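Local coordinates for Rbam17540 (Bacillus amyloliquefaciens, PDB 2YOY), which probably acts as a copper-dependent lytic polysaccharide monooxygenase of the CBM33 family, cleaving cellulose chains by oxidation, at residues V8-M13 with F68-Q73; S101-Y106 with L140-F145. All coordinates share one frame; numbering follows the deposited sequence.

Contact 1 of 2, residues V8-M13 with F68-Q73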
loop_
_atom_site.group_PDB
_atom_site.type_symbol
_atom_site.label_atom_id
_atom_site.label_comp_id
_atom_site.label_asym_id
_atom_site.label_seq_id
_atom_site.Cartn_x
_atom_site.Cartn_y
_atom_site.Cartn_z
ATOM N N VAL A 8 5.169 0.876 8.095
ATOM C CA VAL A 8 3.765 1.178 8.300
ATOM C C VAL A 8 3.136 1.756 7.038
ATOM O O VAL A 8 3.435 2.866 6.619
ATOM C CB VAL A 8 3.618 2.188 9.472
ATOM C CG1 VAL A 8 2.164 2.465 9.743
ATOM C CG2 VAL A 8 4.353 1.651 10.705
ATOM N N SER A 9 2.269 0.932 6.456
ATOM C CA SER A 9 1.363 1.366 5.384
ATOM C C SER A 9 0.518 2.553 5.775
ATOM O O SER A 9 0.216 2.785 6.912
ATOM C CB SER A 9 0.443 0.212 4.931
ATOM O OG SER A 9 -0.538 -0.192 5.880
ATOM N N ARG A 10 0.106 3.321 4.797
ATOM C CA ARG A 10 -0.744 4.425 5.082
ATOM C C ARG A 10 -2.026 4.017 5.762
ATOM O O ARG A 10 -2.486 4.741 6.660
ATOM C CB ARG A 10 -0.997 5.237 3.751
ATOM C CG ARG A 10 -1.806 6.495 3.931
ATOM C CD ARG A 10 -2.215 7.065 2.555
ATOM N NE ARG A 10 -1.071 7.492 1.762
ATOM C CZ ARG A 10 -1.114 7.870 0.474
ATOM N NH1 ARG A 10 -2.271 7.920 -0.201
ATOM N NH2 ARG A 10 0.021 8.245 -0.131
ATOM N N ALA A 11 -2.617 2.881 5.356
ATOM C CA ALA A 11 -3.809 2.390 5.954
ATOM C C ALA A 11 -3.615 2.046 7.446
ATOM O O ALA A 11 -4.432 2.448 8.308
ATOM C CB ALA A 11 -4.300 1.163 5.212
ATOM N N TYR A 12 -2.518 1.361 7.742
ATOM C CA TYR A 12 -2.228 1.042 9.119
ATOM C C TYR A 12 -1.895 2.322 9.949
ATOM O O TYR A 12 -2.334 2.462 11.116
ATOM C CB TYR A 12 -1.135 0.027 9.102
ATOM C CG TYR A 12 -0.744 -0.475 10.497
ATOM C CD1 TYR A 12 -1.704 -0.769 11.449
ATOM C CD2 TYR A 12 0.606 -0.623 10.832
ATOM C CE1 TYR A 12 -1.301 -1.235 12.719
ATOM C CE2 TYR A 12 1.000 -1.091 12.075
ATOM C CZ TYR A 12 0.050 -1.375 13.006
ATOM O OH TYR A 12 0.473 -1.820 14.234
ATOM N N MET A 13 -1.165 3.279 9.344
ATOM C CA MET A 13 -0.938 4.577 9.952
ATOM C C MET A 13 -2.272 5.234 10.331
ATOM O O MET A 13 -2.389 5.862 11.398
ATOM C CB MET A 13 -0.147 5.519 9.039
ATOM C CG MET A 13 0.490 6.771 9.680
ATOM S SD MET A 13 1.971 6.247 10.553
ATOM C CE MET A 13 3.187 6.108 9.215
ATOM N N PHE A 68 -13.025 6.926 -0.118
ATOM C CA PHE A 68 -11.950 7.326 -1.002
ATOM C C PHE A 68 -10.912 8.214 -0.301
ATOM O O PHE A 68 -10.099 8.849 -0.985
ATOM C CB PHE A 68 -12.464 8.091 -2.245
ATOM C CG PHE A 68 -13.392 7.295 -3.129
ATOM C CD1 PHE A 68 -13.068 6.029 -3.530
ATOM C CD2 PHE A 68 -14.600 7.848 -3.554
ATOM C CE1 PHE A 68 -13.936 5.273 -4.309
ATOM C CE2 PHE A 68 -15.469 7.120 -4.347
ATOM C CZ PHE A 68 -15.136 5.831 -4.727
ATOM N N GLY A 69 -10.908 8.243 1.042
ATOM C CA GLY A 69 -9.984 9.100 1.776
ATOM C C GLY A 69 -8.479 8.942 1.490
ATOM O O GLY A 69 -7.761 9.918 1.519
ATOM N N LEU A 70 -8.060 7.716 1.238
ATOM C CA LEU A 70 -6.676 7.425 0.961
ATOM C C LEU A 70 -6.191 8.009 -0.387
ATOM O O LEU A 70 -4.987 8.158 -0.594
ATOM C CB LEU A 70 -6.377 5.976 1.040
ATOM C CG LEU A 70 -6.547 5.396 2.441
ATOM C CD1 LEU A 70 -6.429 3.891 2.293
ATOM C CD2 LEU A 70 -5.522 5.925 3.433
ATOM N N ASP A 71 -7.130 8.413 -1.234
ATOM C CA ASP A 71 -6.747 8.882 -2.544
ATOM C C ASP A 71 -6.295 10.325 -2.580
ATOM O O ASP A 71 -5.736 10.747 -3.585
ATOM C CB ASP A 71 -7.873 8.644 -3.542
ATOM C CG ASP A 71 -8.156 7.177 -3.788
ATOM O OD1 ASP A 71 -7.192 6.364 -3.880
ATOM O OD2 ASP A 71 -9.360 6.835 -3.943
ATOM N N LYS A 72 -6.499 11.075 -1.486
ATOM C CA LYS A 72 -5.957 12.412 -1.405
ATOM C C LYS A 72 -4.468 12.343 -1.604
ATOM O O LYS A 72 -3.830 11.394 -1.183
ATOM C CB LYS A 72 -6.251 13.069 -0.063
ATOM C CG LYS A 72 -7.704 13.445 0.133
ATOM C CD LYS A 72 -7.843 14.489 1.244
ATOM C CE LYS A 72 -9.273 14.996 1.353
ATOM N NZ LYS A 72 -9.363 16.076 2.373
ATOM N N GLN A 73 -3.896 13.335 -2.261
ATOM C CA GLN A 73 -2.443 13.328 -2.457
ATOM C C GLN A 73 -1.866 14.713 -2.561
ATOM O O GLN A 73 -2.107 15.438 -3.528
ATOM C CB GLN A 73 -2.087 12.490 -3.679
ATOM C CG GLN A 73 -0.624 12.255 -3.943
ATOM C CD GLN A 73 0.081 11.531 -2.804
ATOM O OE1 GLN A 73 -0.361 10.481 -2.342
ATOM N NE2 GLN A 73 1.151 12.151 -2.304
HETATM O O HOH W 1 -2.632 9.174 -2.642
#
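With CG anti to the backbone N (chi1 -176°) and the chain bent at chi3, Arg10 reaches from the first turn of helix 10-21 alongside Leu70 to that residue's own carbonyl and on to the amide of Gln73. The aliphatic part of the arginine lies alongside the leucine side chain, the two pointing opposite ways, with Arg10 CD 3.6 Å from Leu70 CD2. The guanidinium then meets Leu70 O near its own plane, NH1 standing 2.8 Å from that oxygen in a bent, weak hydrogen bond. On the other terminal nitrogen, Arg10 NH2 donates to Gln73 OE1 over 3.2 Å; the donor lies in the carbonyl plane of the amide, while OE1 sits 29° out of the guanidinium plane. The site lies where the helical insertion of this monooxygenase family meets its beta-sandwich core: Ser9 N-caps the helix, its OG accepting from Tyr12 N, and Asp174 of strand 167-177 forms a salt bridge with Arg10 NH2. A water sits between the two segments, accepting from Arg10 NH1 at 2.8 Å and lying within hydrogen-bonding distance of Lys72 O and Gln73 OE1. Gln73 NE2 is held by Pro114 O and Tyr153 OH, which fixes the rotation of the amide and presents OE1 to the arginine.

Contact 2 of 2, residues S101-Y106 with L140-F145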
loop_
_atom_site.group_PDB
_atom_site.type_symbol
_atom_site.label_atom_id
_atom_site.label_comp_id
_atom_site.label_asym_id
_atom_site.label_seq_id
_atom_site.Cartn_x
_atom_site.Cartn_y
_atom_site.Cartn_z
ATOM N N SER A 101 -1.203 -15.916 -4.955
ATOM C CA SER A 101 -0.475 -16.143 -6.188
ATOM C C SER A 101 0.835 -15.359 -6.243
ATOM O O SER A 101 1.845 -15.875 -6.694
ATOM C CB SER A 101 -1.332 -15.842 -7.409
ATOM O OG SER A 101 -1.836 -14.544 -7.339
ATOM N N LYS A 102 0.818 -14.107 -5.795
ATOM C CA LYS A 102 2.061 -13.314 -5.766
ATOM C C LYS A 102 1.875 -12.044 -4.973
ATOM O O LYS A 102 0.755 -11.601 -4.716
ATOM C CB LYS A 102 2.570 -12.949 -7.172
ATOM C CG LYS A 102 1.721 -11.942 -7.927
ATOM C CD LYS A 102 2.341 -11.579 -9.265
ATOM C CE LYS A 102 1.573 -10.474 -9.930
ATOM N NZ LYS A 102 2.173 -10.075 -11.226
ATOM N N TRP A 103 2.999 -11.463 -4.578
ATOM C CA TRP A 103 3.052 -10.091 -4.173
ATOM C C TRP A 103 3.999 -9.337 -5.097
ATOM O O TRP A 103 4.910 -9.903 -5.719
ATOM C CB TRP A 103 3.558 -9.918 -2.750
ATOM C CG TRP A 103 2.820 -10.598 -1.644
ATOM C CD1 TRP A 103 1.971 -9.999 -0.734
ATOM C CD2 TRP A 103 2.975 -11.963 -1.196
ATOM N NE1 TRP A 103 1.582 -10.908 0.221
ATOM C CE2 TRP A 103 2.172 -12.117 -0.037
ATOM C CE3 TRP A 103 3.725 -13.043 -1.645
ATOM C CZ2 TRP A 103 2.105 -13.340 0.687
ATOM C CZ3 TRP A 103 3.634 -14.274 -0.938
ATOM C CH2 TRP A 103 2.825 -14.397 0.192
ATOM N N HIS A 104 3.706 -8.067 -5.267
ATOM C CA HIS A 104 4.485 -7.199 -6.174
ATOM C C HIS A 104 4.572 -5.787 -5.634
ATOM O O HIS A 104 3.607 -5.248 -5.065
ATOM C CB HIS A 104 4.012 -7.304 -7.647
ATOM C CG HIS A 104 2.523 -7.316 -7.844
ATOM N ND1 HIS A 104 1.910 -6.524 -8.790
ATOM C CD2 HIS A 104 1.530 -8.051 -7.270
ATOM C CE1 HIS A 104 0.602 -6.724 -8.753
ATOM N NE2 HIS A 104 0.353 -7.667 -7.860
ATOM N N TYR A 105 5.765 -5.204 -5.754
ATOM C CA TYR A 105 6.125 -3.939 -5.124
ATOM C C TYR A 105 6.640 -2.953 -6.169
ATOM O O TYR A 105 7.407 -3.329 -7.061
ATOM C CB TYR A 105 7.234 -4.167 -4.076
ATOM C CG TYR A 105 6.771 -4.968 -2.839
ATOM C CD1 TYR A 105 6.797 -6.333 -2.836
ATOM C CD2 TYR A 105 6.295 -4.330 -1.706
ATOM C CE1 TYR A 105 6.387 -7.058 -1.763
ATOM C CE2 TYR A 105 5.837 -5.063 -0.585
ATOM C CZ TYR A 105 5.872 -6.430 -0.654
ATOM O OH TYR A 105 5.512 -7.208 0.401
ATOM N N TYR A 106 6.208 -1.703 -6.022
ATOM C CA TYR A 106 6.496 -0.627 -6.919
ATOM C C TYR A 106 6.974 0.567 -6.075
ATOM O O TYR A 106 6.590 0.707 -4.917
ATOM C CB TYR A 106 5.247 -0.220 -7.668
ATOM C CG TYR A 106 4.564 -1.354 -8.417
ATOM C CD1 TYR A 106 3.801 -2.317 -7.749
ATOM C CD2 TYR A 106 4.764 -1.539 -9.770
ATOM C CE1 TYR A 106 3.256 -3.397 -8.422
ATOM C CE2 TYR A 106 4.174 -2.584 -10.442
ATOM C CZ TYR A 106 3.433 -3.507 -9.770
ATOM O OH TYR A 106 2.881 -4.566 -10.417
ATOM N N LEU A 140 5.371 -14.390 5.286
ATOM C CA LEU A 140 4.937 -13.118 5.906
ATOM C C LEU A 140 5.714 -11.875 5.495
ATOM O O LEU A 140 5.133 -10.774 5.376
ATOM C CB LEU A 140 5.022 -13.221 7.432
ATOM C CG LEU A 140 3.942 -14.100 8.060
ATOM C CD1 LEU A 140 4.369 -14.487 9.470
ATOM C CD2 LEU A 140 2.585 -13.421 8.065
ATOM N N THR A 141 7.008 -12.050 5.281
ATOM C CA THR A 141 7.965 -10.936 5.139
ATOM C C THR A 141 8.774 -11.098 3.863
ATOM O O THR A 141 9.293 -12.176 3.601
ATOM C CB THR A 141 8.925 -10.932 6.344
ATOM O OG1 THR A 141 8.191 -10.675 7.540
ATOM C CG2 THR A 141 10.017 -9.870 6.216
ATOM N N HIS A 142 8.847 -10.032 3.047
ATOM C CA HIS A 142 9.511 -10.050 1.777
ATOM C C HIS A 142 10.706 -9.109 1.768
ATOM O O HIS A 142 10.623 -8.001 2.287
ATOM C CB HIS A 142 8.519 -9.587 0.701
ATOM C CG HIS A 142 7.242 -10.351 0.745
ATOM N ND1 HIS A 142 6.015 -9.745 0.672
ATOM C CD2 HIS A 142 7.001 -11.664 0.974
ATOM C CE1 HIS A 142 5.069 -10.650 0.792
ATOM N NE2 HIS A 142 5.637 -11.822 0.999
ATOM N N LYS A 143 11.783 -9.537 1.123
ATOM C CA LYS A 143 13.014 -8.723 0.994
ATOM C C LYS A 143 13.025 -8.154 -0.378
ATOM O O LYS A 143 13.106 -8.883 -1.335
ATOM C CB LYS A 143 14.220 -9.633 1.149
ATOM C CG LYS A 143 15.562 -8.926 1.164
ATOM C CD LYS A 143 16.650 -9.977 1.330
ATOM C CE LYS A 143 18.044 -9.408 1.176
ATOM N NZ LYS A 143 18.977 -10.517 0.886
ATOM N N ILE A 144 12.886 -6.836 -0.432
ATOM C CA ILE A 144 12.747 -6.086 -1.649
ATOM C C ILE A 144 13.850 -5.013 -1.679
ATOM O O ILE A 144 14.111 -4.295 -0.673
ATOM C CB ILE A 144 11.377 -5.447 -1.677
ATOM C CG1 ILE A 144 10.232 -6.482 -1.634
ATOM C CG2 ILE A 144 11.183 -4.560 -2.906
ATOM C CD1 ILE A 144 10.086 -7.378 -2.850
ATOM N N PHE A 145 14.453 -4.867 -2.857
ATOM C CA PHE A 145 15.467 -3.855 -3.041
ATOM C C PHE A 145 14.845 -2.517 -3.407
ATOM O O PHE A 145 14.201 -2.391 -4.409
ATOM C CB PHE A 145 16.498 -4.311 -4.076
ATOM C CG PHE A 145 17.755 -3.476 -4.046
ATOM C CD1 PHE A 145 18.780 -3.767 -3.199
ATOM C CD2 PHE A 145 17.867 -2.375 -4.888
ATOM C CE1 PHE A 145 19.936 -2.972 -3.183
ATOM C CE2 PHE A 145 19.037 -1.579 -4.898
ATOM C CZ PHE A 145 20.067 -1.911 -4.060
#
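Strands 102-106 and 141-145 run in roughly the same direction, their axes 9.0 Å apart at closest approach and crossed at -30°, with Trp103 facing His142 and Tyr105 facing Ile144 through side chains rather than backbone bonds. His142 is the residue shared by both aromatic partners. Its CG is anti to the carbonyl carbon (chi1 -52°), and from there the imidazole projects toward strand 102-106, directing its CE1-NE2 edge at one face of the Trp103 indole in an edge-to-face pair; the ring planes meet at 53°, and the centroids of the imidazole and the five-membered indole ring are 4.2 Å apart. On the neighbouring corner of the imidazole, His142 ND1 and Tyr105 OH share a hydrogen bond of 2.6 Å that lies near the planes of both rings. The phenol oxygen is also bonded to Trp92 NE1, so two partners grip it within the core. Farther along, Ile144 lies over a face of the Tyr105 ring: CG1 makes a CH-pi contact 4.0 Å from the ring centroid, and Ile144 CD1 comes within 3.5 Å of Tyr105 CD1. Trp103 itself stacks on Trp160 and is tied through NE1 to Tyr94 OH. Without the indole, as with an alanine here, the imidazole edge would probably lose the face it packs against, a gap would open beside Trp160 and Tyr94 OH would lose its indole partner. Two strands from different sheets meeting face to face through buried aromatic side chains are the mark of a beta sandwich, here the immunoglobulin-like core of the lytic polysaccharide monooxygenase, with the Trp103 side chain about 12 Å from the bound copper ion.

In the fold
Both contacts are buried, yet they lie on opposite sides of the chain's centre, with their centres about 19 Å apart and their nearest atoms about 9 Å apart. Contact 2 is inside the sandwich, joining strand 100-108 of the mixed sheet to strand 141-146 at the border of the three-stranded one, and its chemistry is mainly aromatic. Contact 1 joins the start of a helix to a loop, relying on an arginine, backbone carbonyls and a water. The two share no element directly, but strand 154-162 connects them: Ile155 touches Arg10 and Gln73, whereas Trp160 stacks on Trp103. Along the chain contact 1 closes before contact 2 opens.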